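Protein-glutamine gamma-glutamyltransferase (Pseudomonas aeruginosa PAO1, PDB 6G49) shows transglutaminase activity in vitro, joining protein glutamine and lysine side chains through its periplasmic domain, and is critical for the viability of the bacterium. Local coordinates at residues A56-E62 against R108-Q114; L209-N213 against V302-V308; F242-A247 against A286-V290. One frame throughout, in Å; residues are numbered along the deposited sequence.

Interaction 3 is the core of the three: every residue that touches is buried, and the contact lies about 7 Å from the centre of the chain. Interactions 1 and 2 are only partly buried. Interactions 2 and 3 touch each other, through the hydrogen bond of His287 to Asp303 and the backbone pairing of Val290 with Val302. Interaction 1 stands apart, its centre about 23 Å from that of interaction 3, in the sheet that holds strands 55-61 and 107-113. It combines regular backbone hydrogen bonds with an apolar face of mostly aromatic and valine side chains. The other two rely on side-chain packing, of helix 201-214 against a loop and of helix 243-256 against strand 286-294.

Interaction 1 (A56-E62 against R108-Q114); sequences AFRVRFE and RYDVIMQ. With PO4 (phosphate ion), chain H.
Six backbone hydrogen bonds join the two antiparallel strands. Arg58 pairs with Ile112 and Arg60 with Asp110, each giving and taking one bond. At the ends, Gln114 N donates to Ala56 O, and Glu62 N reaches Arg108 O at 2.9 Å.

The apolar side chains of Phe57, Val59, Phe61, Tyr109, Val111 and Met113 share one face. Phe61 and Tyr109 lie side by side and point the same way. Tyr109 CB sits over one face of the Phe61 ring, 4.0 Å from its centroid. The two ring planes meet at 42°, and Phe61 CE2 comes to 3.6 Å from Tyr109 CD1. Tyr109 OH bonds to Ser158 OG and the backbone N of Leu124. Val59 CG1 packs on Tyr109 CD2 at 3.7 Å.

These are central strands of a six-stranded antiparallel sheet, flanked by strands 278-282 and 152-158. Ala56 and Phe57 form a classic beta bulge opposite Val281.

The opposite face carries Arg58, Arg60, Asp110 and Ile112. Arg58 runs beside Ile112, and its NE lies 3.7 Å from Ile112 CG2. A bend at chi3 (-75°) brings the guanidinium beside this methyl, at an oblique angle. A water in the guanidinium plane accepts from Arg58 NE at 3.0 Å and also binds Ile112 O and Gln114 NE2. Arg60 bonds to the carbonyls of Gly276 and Asn277. A phosphate ion, probably from the crystallisation liquor, lies at its guanidinium edge, modelled doubtfully close.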
loop_
_atom_site.group_PDB
_atom_site.type_symbol
_atom_site.label_atom_id
_atom_site.label_comp_id
_atom_site.label_asym_id
_atom_site.label_seq_id
_atom_site.Cartn_x
_atom_site.Cartn_y
_atom_site.Cartn_z
ATOM N N ALA A 56 3.616 -16.740 -1.184
ATOM C CA ALA A 56 2.483 -16.075 -1.710
ATOM C C ALA A 56 2.363 -16.190 -3.239
ATOM O O ALA A 56 1.294 -16.531 -3.746
ATOM C CB ALA A 56 2.514 -14.626 -1.258
ATOM N N PHE A 57 3.459 -15.919 -3.947
ATOM C CA PHE A 57 3.456 -15.980 -5.434
ATOM C C PHE A 57 4.905 -16.011 -5.907
ATOM O O PHE A 57 5.816 -15.764 -5.125
ATOM C CB PHE A 57 2.609 -14.898 -6.106
ATOM C CG PHE A 57 3.030 -13.472 -5.858
ATOM C CD1 PHE A 57 2.695 -12.832 -4.676
ATOM C CD2 PHE A 57 3.789 -12.802 -6.803
ATOM C CE1 PHE A 57 3.051 -11.488 -4.482
ATOM C CE2 PHE A 57 4.155 -11.469 -6.594
ATOM C CZ PHE A 57 3.770 -10.836 -5.445
ATOM N N ARG A 58 5.051 -16.295 -7.195
ATOM C CA ARG A 58 6.326 -16.319 -7.881
ATOM C C ARG A 58 6.145 -15.482 -9.139
ATOM O O ARG A 58 5.055 -15.392 -9.663
ATOM C CB ARG A 58 6.781 -17.737 -8.176
ATOM C CG ARG A 58 7.191 -18.463 -6.915
ATOM C CD ARG A 58 7.518 -19.915 -7.169
ATOM N NE ARG A 58 6.317 -20.688 -7.384
ATOM C CZ ARG A 58 6.309 -21.895 -7.920
ATOM N NH1 ARG A 58 7.444 -22.456 -8.296
ATOM N NH2 ARG A 58 5.172 -22.536 -8.074
ATOM N N VAL A 59 7.220 -14.861 -9.601
ATOM C CA VAL A 59 7.157 -13.932 -10.727
ATOM C C VAL A 59 8.368 -14.148 -11.622
ATOM O O VAL A 59 9.489 -14.184 -11.151
ATOM C CB VAL A 59 7.114 -12.452 -10.285
ATOM C CG1 VAL A 59 6.949 -11.520 -11.479
ATOM C CG2 VAL A 59 6.028 -12.179 -9.318
ATOM N N ARG A 60 8.120 -14.121 -12.923
ATOM C CA ARG A 60 9.168 -14.192 -13.931
ATOM C C ARG A 60 8.986 -12.994 -14.887
ATOM O O ARG A 60 7.943 -12.860 -15.488
ATOM C CB ARG A 60 9.095 -15.512 -14.695
ATOM C CG ARG A 60 10.402 -15.969 -15.308
ATOM C CD ARG A 60 10.317 -17.420 -15.770
ATOM N NE ARG A 60 10.974 -18.377 -14.887
ATOM C CZ ARG A 60 10.440 -19.533 -14.512
ATOM N NH1 ARG A 60 9.228 -19.866 -14.910
ATOM N NH2 ARG A 60 11.103 -20.359 -13.730
ATOM N N PHE A 61 10.001 -12.139 -15.014
ATOM C CA PHE A 61 9.931 -10.984 -15.873
ATOM C C PHE A 61 10.397 -11.344 -17.296
ATOM O O PHE A 61 11.294 -12.208 -17.428
ATOM C CB PHE A 61 10.826 -9.880 -15.304
ATOM C CG PHE A 61 10.152 -9.109 -14.182
ATOM C CD1 PHE A 61 10.251 -9.507 -12.867
ATOM C CD2 PHE A 61 9.387 -8.004 -14.506
ATOM C CE1 PHE A 61 9.602 -8.772 -11.872
ATOM C CE2 PHE A 61 8.766 -7.251 -13.515
ATOM C CZ PHE A 61 8.891 -7.654 -12.208
ATOM N N GLU A 62 9.818 -10.694 -18.316
ATOM C CA GLU A 62 10.309 -10.878 -19.711
ATOM C C GLU A 62 11.757 -10.390 -19.841
ATOM O O GLU A 62 12.586 -11.070 -20.478
ATOM C CB GLU A 62 9.360 -10.200 -20.676
ATOM C CG GLU A 62 8.066 -10.959 -20.845
ATOM C CD GLU A 62 7.269 -10.610 -22.090
ATOM O OE1 GLU A 62 7.770 -9.800 -22.883
ATOM O OE2 GLU A 62 6.134 -11.138 -22.235
ATOM N N ARG A 108 6.497 -6.290 -18.414
ATOM C CA ARG A 108 5.765 -7.500 -18.748
ATOM C C ARG A 108 6.334 -8.674 -17.956
ATOM O O ARG A 108 7.558 -8.876 -17.824
ATOM C CB ARG A 108 5.861 -7.814 -20.246
ATOM C CG ARG A 108 5.183 -6.779 -21.129
ATOM C CD ARG A 108 5.128 -7.274 -22.583
ATOM N NE ARG A 108 4.261 -6.464 -23.438
ATOM C CZ ARG A 108 4.680 -5.702 -24.451
ATOM N NH1 ARG A 108 5.955 -5.711 -24.808
ATOM N NH2 ARG A 108 3.822 -4.935 -25.104
ATOM N N TYR A 109 5.428 -9.428 -17.323
ATOM C CA TYR A 109 5.844 -10.480 -16.471
ATOM C C TYR A 109 4.717 -11.495 -16.295
ATOM O O TYR A 109 3.564 -11.180 -16.485
ATOM C CB TYR A 109 6.377 -9.968 -15.117
ATOM C CG TYR A 109 5.438 -9.009 -14.389
ATOM C CD1 TYR A 109 5.407 -7.671 -14.716
ATOM C CD2 TYR A 109 4.538 -9.455 -13.404
ATOM C CE1 TYR A 109 4.527 -6.787 -14.094
ATOM C CE2 TYR A 109 3.702 -8.565 -12.735
ATOM C CZ TYR A 109 3.679 -7.232 -13.099
ATOM O OH TYR A 109 2.846 -6.339 -12.453
ATOM N N ASP A 110 5.087 -12.708 -15.880
ATOM C CA ASP A 110 4.132 -13.719 -15.579
ATOM C C ASP A 110 4.170 -14.017 -14.069
ATOM O O ASP A 110 5.217 -13.943 -13.437
ATOM C CB ASP A 110 4.474 -14.991 -16.326
ATOM C CG ASP A 110 4.404 -14.828 -17.833
ATOM O OD1 ASP A 110 3.646 -13.919 -18.290
ATOM O OD2 ASP A 110 5.059 -15.665 -18.483
ATOM N N VAL A 111 3.002 -14.382 -13.533
ATOM C CA VAL A 111 2.850 -14.671 -12.102
ATOM C C VAL A 111 2.225 -16.051 -11.946
ATOM O O VAL A 111 1.330 -16.383 -12.698
ATOM C CB VAL A 111 1.948 -13.647 -11.409
ATOM C CG1 VAL A 111 1.828 -13.961 -9.908
ATOM C CG2 VAL A 111 2.496 -12.249 -11.673
ATOM N N ILE A 112 2.711 -16.815 -10.998
ATOM C CA ILE A 112 1.969 -17.993 -10.448
ATOM C C ILE A 112 1.696 -17.693 -8.967
ATOM O O ILE A 112 2.628 -17.565 -8.195
ATOM C CB ILE A 112 2.667 -19.345 -10.682
ATOM C CG1 ILE A 112 1.773 -20.487 -10.187
ATOM C CG2 ILE A 112 4.066 -19.442 -10.072
ATOM C CD1 ILE A 112 2.287 -21.873 -10.548
ATOM N N MET A 113 0.408 -17.582 -8.649
ATOM C CA MET A 113 -0.075 -17.248 -7.317
ATOM C C MET A 113 -0.466 -18.544 -6.613
ATOM O O MET A 113 -1.127 -19.374 -7.168
ATOM C CB MET A 113 -1.340 -16.393 -7.483
ATOM C CG MET A 113 -1.497 -15.340 -6.540
ATOM S SD MET A 113 -3.023 -14.427 -7.031
ATOM C CE MET A 113 -3.826 -14.644 -5.441
ATOM N N GLN A 114 -0.132 -18.623 -5.352
ATOM C CA GLN A 114 -0.653 -19.660 -4.478
ATOM C C GLN A 114 -2.069 -19.282 -4.089
ATOM O O GLN A 114 -2.471 -18.111 -4.138
ATOM C CB GLN A 114 0.195 -19.764 -3.224
ATOM C CG GLN A 114 1.655 -20.116 -3.458
ATOM C CD GLN A 114 1.757 -21.491 -4.066
ATOM O OE1 GLN A 114 1.392 -22.512 -3.448
ATOM N NE2 GLN A 114 2.117 -21.486 -5.322
HETATM P P PO4 H . 10.721 -23.751 -11.964
HETATM O O1 PO4 H . 10.478 -22.588 -12.983
HETATM O O2 PO4 H . 11.944 -23.592 -11.079
HETATM O O3 PO4 H . 9.518 -24.074 -11.082
HETATM O O4 PO4 H . 11.017 -25.107 -12.602
HETATM O O HOH W 1 -1.292 -16.062 -2.673
HETATM O O HOH W 2 3.712 -19.604 -6.477
HETATM O O HOH W 3 4.610 -11.971 -19.706
#

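Interaction 2 (L209-N213 against V302-V308); sequences LQRFN and VDPTYQV
Leu209 and Val302 meet at one end of this contact. Their side chains slide past each other in opposite directions. In the modelled conformer of Val302, its CG2 lies 3.5 Å from Leu209 CD1. The packed side rests more firmly on Leu209, Phe212, Pro304 and Gln307. The other branch of the leucine, CD2, turns to Pro304 and Gln307. It lies 3.9 Å from Pro304 CA and equally far from Gln307 CG.

Phe212 continues the apolar side one turn along the helix. Its ring lies alongside Pro304, pointing the same way, with CE2 3.8 Å from Pro304 CB. In its modelled conformer, Val308 also meets this phenylalanine, Val308 CG2 lying 4.0 Å from Phe212 CB.

Gln307 forms the passage from the packed side to the wet one. Its CB rests near Phe212 CB. The chain then bends at chi2 (-62°), which lays the amide near the carbonyl of Leu209. The glutamine side chain crosses that of Leu209 at about a right angle, and its OE1 ends 3.4 Å from Asn213 CB. Here the packing gives way to water. One water lies within hydrogen-bonding distance of both Asn213 O and Gln307 O, 2.8 Å from the latter, and links the two backbones.

Asp303, an active-site residue by similarity, points away from the helix. Its OD1 accepts from Thr305 N in an Asx turn, while OD2 bonds to Tyr72 OH. The residues that follow it turn back against helix 201-214. Met250 of helix 243-256 packs on Leu209, Val302 and Pro304. The Phe212 ring is met edge-to-face by Phe217 and Tyr246, and Val302 pairs through its backbone with Val290 of strand 286-294.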
loop_
_atom_site.group_PDB
_atom_site.type_symbol
_atom_site.label_atom_id
_atom_site.label_comp_id
_atom_site.label_asym_id
_atom_site.label_seq_id
_atom_site.Cartn_x
_atom_site.Cartn_y
_atom_site.Cartn_z
ATOM N N LEU A 209 6.879 13.024 6.035
ATOM C CA LEU A 209 7.920 12.002 5.860
ATOM C C LEU A 209 9.144 12.380 6.708
ATOM O O LEU A 209 9.823 11.529 7.306
ATOM C CB LEU A 209 8.263 11.892 4.389
ATOM C CG LEU A 209 7.199 11.222 3.543
ATOM C CD1 LEU A 209 7.626 11.318 2.078
ATOM C CD2 LEU A 209 6.981 9.778 4.008
ATOM N N GLN A 210 9.424 13.683 6.798
ATOM C CA GLN A 210 10.564 14.151 7.556
ATOM C C GLN A 210 10.411 13.829 9.045
ATOM O O GLN A 210 11.408 13.567 9.772
ATOM C CB GLN A 210 10.747 15.657 7.333
ATOM C CG GLN A 210 11.609 15.987 6.126
ATOM C CD GLN A 210 11.902 17.466 6.176
ATOM O OE1 GLN A 210 12.966 17.901 6.636
ATOM N NE2 GLN A 210 10.906 18.252 5.812
ATOM N N ARG A 211 9.186 13.832 9.567
ATOM C CA ARG A 211 8.986 13.518 10.978
ATOM C C ARG A 211 9.407 12.066 11.253
ATOM O O ARG A 211 10.015 11.721 12.280
ATOM C CB ARG A 211 7.544 13.743 11.446
ATOM C CG ARG A 211 7.137 15.201 11.493
ATOM C CD ARG A 211 5.687 15.246 11.921
ATOM N NE ARG A 211 5.466 14.725 13.263
ATOM C CZ ARG A 211 5.515 15.483 14.357
ATOM N NH1 ARG A 211 5.785 16.777 14.250
ATOM N NH2 ARG A 211 5.318 14.939 15.533
ATOM N N PHE A 212 9.071 11.159 10.337
ATOM C CA PHE A 212 9.450 9.805 10.531
ATOM C C PHE A 212 10.980 9.654 10.410
ATOM O O PHE A 212 11.576 8.803 11.043
ATOM C CB PHE A 212 8.750 8.884 9.518
ATOM C CG PHE A 212 7.254 8.752 9.694
ATOM C CD1 PHE A 212 6.704 8.269 10.865
ATOM C CD2 PHE A 212 6.395 9.141 8.673
ATOM C CE1 PHE A 212 5.340 8.131 11.025
ATOM C CE2 PHE A 212 5.028 8.988 8.825
ATOM C CZ PHE A 212 4.500 8.490 9.997
ATOM N N ASN A 213 11.564 10.435 9.516
ATOM C CA ASN A 213 12.993 10.326 9.261
ATOM C C ASN A 213 13.796 10.830 10.475
ATOM O O ASN A 213 14.745 10.183 10.890
ATOM C CB ASN A 213 13.374 11.079 8.002
ATOM C CG ASN A 213 14.812 10.807 7.587
ATOM O OD1 ASN A 213 15.234 9.648 7.501
ATOM N ND2 ASN A 213 15.508 11.865 7.242
ATOM N N VAL A 302 3.526 6.763 -1.806
ATOM C CA VAL A 302 4.600 7.117 -0.910
ATOM C C VAL A 302 4.683 6.037 0.174
ATOM O O VAL A 302 3.685 5.489 0.596
ATOM C CB VAL A 302 4.411 8.519 -0.331
ATOM C CG1 VAL A 302 3.188 8.641 0.572
ATOM C CG2 VAL A 302 5.661 9.023 0.342
ATOM N N ASP A 303 5.906 5.771 0.651
ATOM C CA ASP A 303 6.087 4.697 1.639
ATOM C C ASP A 303 6.819 5.231 2.854
ATOM O O ASP A 303 8.033 5.386 2.821
ATOM C CB ASP A 303 6.851 3.526 1.044
ATOM C CG ASP A 303 6.969 2.389 2.016
ATOM O OD1 ASP A 303 6.487 2.506 3.173
ATOM O OD2 ASP A 303 7.510 1.327 1.567
ATOM N N PRO A 304 6.110 5.532 3.956
ATOM C CA PRO A 304 6.743 6.102 5.134
ATOM C C PRO A 304 7.757 5.153 5.777
ATOM O O PRO A 304 8.649 5.623 6.490
ATOM C CB PRO A 304 5.577 6.419 6.095
ATOM C CG PRO A 304 4.455 5.575 5.597
ATOM C CD PRO A 304 4.649 5.461 4.104
ATOM N N THR A 305 7.613 3.858 5.541
ATOM C CA THR A 305 8.519 2.847 6.095
ATOM C C THR A 305 9.928 3.151 5.597
ATOM O O THR A 305 10.939 2.853 6.245
ATOM C CB THR A 305 8.126 1.423 5.678
ATOM O OG1 THR A 305 6.897 1.076 6.311
ATOM C CG2 THR A 305 9.147 0.368 6.043
ATOM N N TYR A 306 10.012 3.652 4.365
ATOM C CA TYR A 306 11.314 3.913 3.754
ATOM C C TYR A 306 12.134 4.917 4.599
ATOM O O TYR A 306 13.392 4.880 4.565
ATOM C CB TYR A 306 11.182 4.362 2.313
ATOM C CG TYR A 306 12.527 4.588 1.660
ATOM C CD1 TYR A 306 13.289 3.523 1.224
ATOM C CD2 TYR A 306 13.043 5.858 1.477
ATOM C CE1 TYR A 306 14.537 3.700 0.656
ATOM C CE2 TYR A 306 14.295 6.056 0.913
ATOM C CZ TYR A 306 15.045 4.982 0.512
ATOM O OH TYR A 306 16.252 5.214 -0.073
ATOM N N GLN A 307 11.463 5.818 5.341
ATOM C CA GLN A 307 12.090 6.828 6.160
ATOM C C GLN A 307 12.742 6.232 7.410
ATOM O O GLN A 307 13.605 6.881 8.026
ATOM C CB GLN A 307 11.107 7.921 6.565
ATOM C CG GLN A 307 10.464 8.583 5.354
ATOM C CD GLN A 307 11.493 9.259 4.486
ATOM O OE1 GLN A 307 12.374 9.949 4.999
ATOM N NE2 GLN A 307 11.351 9.130 3.180
ATOM N N VAL A 308 12.252 5.078 7.860
ATOM C CA VAL A 308 12.651 4.469 9.124
ATOM C C VAL A 308 13.508 3.225 8.872
ATOM O O VAL A 308 14.428 2.957 9.623
ATOM C CB VAL A 308 11.402 4.101 9.939
ATOM C CG1 VAL A 308 11.767 3.453 11.273
ATOM C CG2 VAL A 308 10.516 5.309 10.133
HETATM O O HOH W 4 15.670 7.646 9.797
#

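Interaction 3 (F242-A247 against A286-V290); sequences FCAHYA and AHAWV
Cys243 points its side chain at the strand, where it meets His287 and Ala288. Its SG stands between the backbone N and the carbonyl carbon (chi1 51°). From there it lies 3.4 Å from Ala288 N and 3.9 Å from His287 ND1. The imidazole comes at the cysteine obliquely. Its ND1 is 3.6 Å from Cys243 CB, and the line from SG to the ring centroid is tilted 52° from the ring normal. His287 CG is anti to the backbone N, which swings the ring from the strand toward the start of the helix.

The far side of the imidazole is fixed by a hydrogen bond from NE2 to Asp303 OD2. Cys243, His287 and Asp303 therefore stand in the order of a Cys-His-Asp catalytic triad, consistent with their active-site roles by similarity. The cysteine lies at the N-terminal end of helix 243-256 and the histidine on the adjacent strand 286-294, the arrangement of the papain-like transglutaminase core. Tyr219 also packs on both Cys243 and His287.

Further along, small side chains let the helix and strand run close. Their axes are nearly parallel, at 7°, and approach to 7.0 Å. Ala247 and Ala288 point at each other and meet CB to CB at 4.1 Å. Ala247 CB also rests 3.6 Å from Trp289 O. Trp289, on the strand side facing away from the helix, meets Tyr72 edge-to-face. Val290 closes this end, with CG2 3.3 Å from Ala247 O. Met41 of strand 40-41 packs on Ala244 and Ala288.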
loop_
_atom_site.group_PDB
_atom_site.type_symbol
_atom_site.label_atom_id
_atom_site.label_comp_id
_atom_site.label_asym_id
_atom_site.label_seq_id
_atom_site.Cartn_x
_atom_site.Cartn_y
_atom_site.Cartn_z
ATOM N N PHE A 242 5.078 -1.651 12.838
ATOM C CA PHE A 242 5.368 -2.255 11.590
ATOM C C PHE A 242 4.641 -1.454 10.491
ATOM O O PHE A 242 4.181 -0.352 10.740
ATOM C CB PHE A 242 5.040 -3.749 11.637
ATOM C CG PHE A 242 5.655 -4.591 10.560
ATOM C CD1 PHE A 242 7.051 -4.684 10.445
ATOM C CD2 PHE A 242 4.898 -5.329 9.653
ATOM C CE1 PHE A 242 7.615 -5.487 9.474
ATOM C CE2 PHE A 242 5.485 -6.120 8.676
ATOM C CZ PHE A 242 6.861 -6.163 8.566
ATOM N N CYS A 243 4.624 -1.965 9.264
ATOM C CA CYS A 243 4.245 -1.081 8.122
ATOM C C CYS A 243 2.825 -0.542 8.292
ATOM O O CYS A 243 2.607 0.589 7.875
ATOM C CB CYS A 243 4.372 -1.771 6.780
ATOM S SG CYS A 243 3.528 -3.362 6.717
ATOM N N ALA A 244 1.898 -1.295 8.873
ATOM C CA ALA A 244 0.494 -0.789 8.982
ATOM C C ALA A 244 0.394 0.400 9.952
ATOM O O ALA A 244 -0.413 1.299 9.745
ATOM C CB ALA A 244 -0.437 -1.836 9.448
ATOM N N HIS A 245 1.217 0.431 11.011
ATOM C CA HIS A 245 1.295 1.602 11.879
ATOM C C HIS A 245 1.671 2.831 11.066
ATOM O O HIS A 245 1.042 3.928 11.185
ATOM C CB HIS A 245 2.317 1.427 13.035
ATOM C CG HIS A 245 1.970 0.352 13.984
ATOM N ND1 HIS A 245 2.170 -0.974 13.707
ATOM C CD2 HIS A 245 1.433 0.436 15.215
ATOM C CE1 HIS A 245 1.763 -1.681 14.746
ATOM N NE2 HIS A 245 1.327 -0.843 15.696
ATOM N N TYR A 246 2.729 2.764 10.248
ATOM C CA TYR A 246 3.250 3.891 9.549
ATOM C C TYR A 246 2.276 4.330 8.441
ATOM O O TYR A 246 1.979 5.481 8.291
ATOM C CB TYR A 246 4.622 3.594 8.915
ATOM C CG TYR A 246 5.706 3.497 9.968
ATOM C CD1 TYR A 246 5.989 2.303 10.608
ATOM C CD2 TYR A 246 6.394 4.626 10.344
ATOM C CE1 TYR A 246 6.888 2.236 11.654
ATOM C CE2 TYR A 246 7.321 4.560 11.366
ATOM C CZ TYR A 246 7.581 3.381 12.008
ATOM O OH TYR A 246 8.525 3.381 13.021
ATOM N N ALA A 247 1.799 3.350 7.666
ATOM C CA ALA A 247 0.907 3.661 6.539
ATOM C C ALA A 247 -0.420 4.253 7.054
ATOM O O ALA A 247 -0.891 5.240 6.507
ATOM C CB ALA A 247 0.641 2.442 5.688
ATOM N N ALA A 286 4.815 -9.139 3.055
ATOM C CA ALA A 286 3.544 -8.362 3.117
ATOM C C ALA A 286 3.876 -6.950 3.594
ATOM O O ALA A 286 4.731 -6.723 4.477
ATOM C CB ALA A 286 2.531 -9.008 3.991
ATOM N N HIS A 287 3.236 -5.970 2.954
ATOM C CA HIS A 287 3.592 -4.575 3.174
ATOM C C HIS A 287 2.360 -3.699 2.957
ATOM O O HIS A 287 1.446 -4.068 2.275
ATOM C CB HIS A 287 4.735 -4.207 2.236
ATOM C CG HIS A 287 5.478 -2.977 2.595
ATOM N ND1 HIS A 287 6.040 -2.857 3.839
ATOM C CD2 HIS A 287 5.747 -1.857 1.898
ATOM C CE1 HIS A 287 6.664 -1.670 3.887
ATOM N NE2 HIS A 287 6.483 -1.014 2.714
ATOM N N ALA A 288 2.424 -2.527 3.563
ATOM C CA ALA A 288 1.397 -1.499 3.464
ATOM C C ALA A 288 2.060 -0.153 3.290
ATOM O O ALA A 288 3.084 0.142 3.937
ATOM C CB ALA A 288 0.514 -1.500 4.679
ATOM N N TRP A 289 1.521 0.662 2.375
ATOM C CA TRP A 289 2.016 1.952 2.080
ATOM C C TRP A 289 0.824 2.906 1.833
ATOM O O TRP A 289 -0.320 2.566 2.191
ATOM C CB TRP A 289 3.059 1.937 0.966
ATOM C CG TRP A 289 2.592 1.397 -0.356
ATOM C CD1 TRP A 289 2.269 2.108 -1.475
ATOM C CD2 TRP A 289 2.549 0.007 -0.749
ATOM N NE1 TRP A 289 1.933 1.269 -2.507
ATOM C CE2 TRP A 289 2.113 -0.021 -2.101
ATOM C CE3 TRP A 289 2.751 -1.217 -0.095
ATOM C CZ2 TRP A 289 1.948 -1.215 -2.816
ATOM C CZ3 TRP A 289 2.609 -2.380 -0.818
ATOM C CH2 TRP A 289 2.181 -2.375 -2.147
ATOM N N VAL A 290 1.117 4.060 1.256
ATOM C CA VAL A 290 0.109 5.149 1.133
ATOM C C VAL A 290 0.075 5.619 -0.321
ATOM O O VAL A 290 1.070 5.651 -1.029
ATOM C CB VAL A 290 0.431 6.302 2.098
ATOM C CG1 VAL A 290 -0.528 7.494 1.917
ATOM C CG2 VAL A 290 0.405 5.806 3.526
#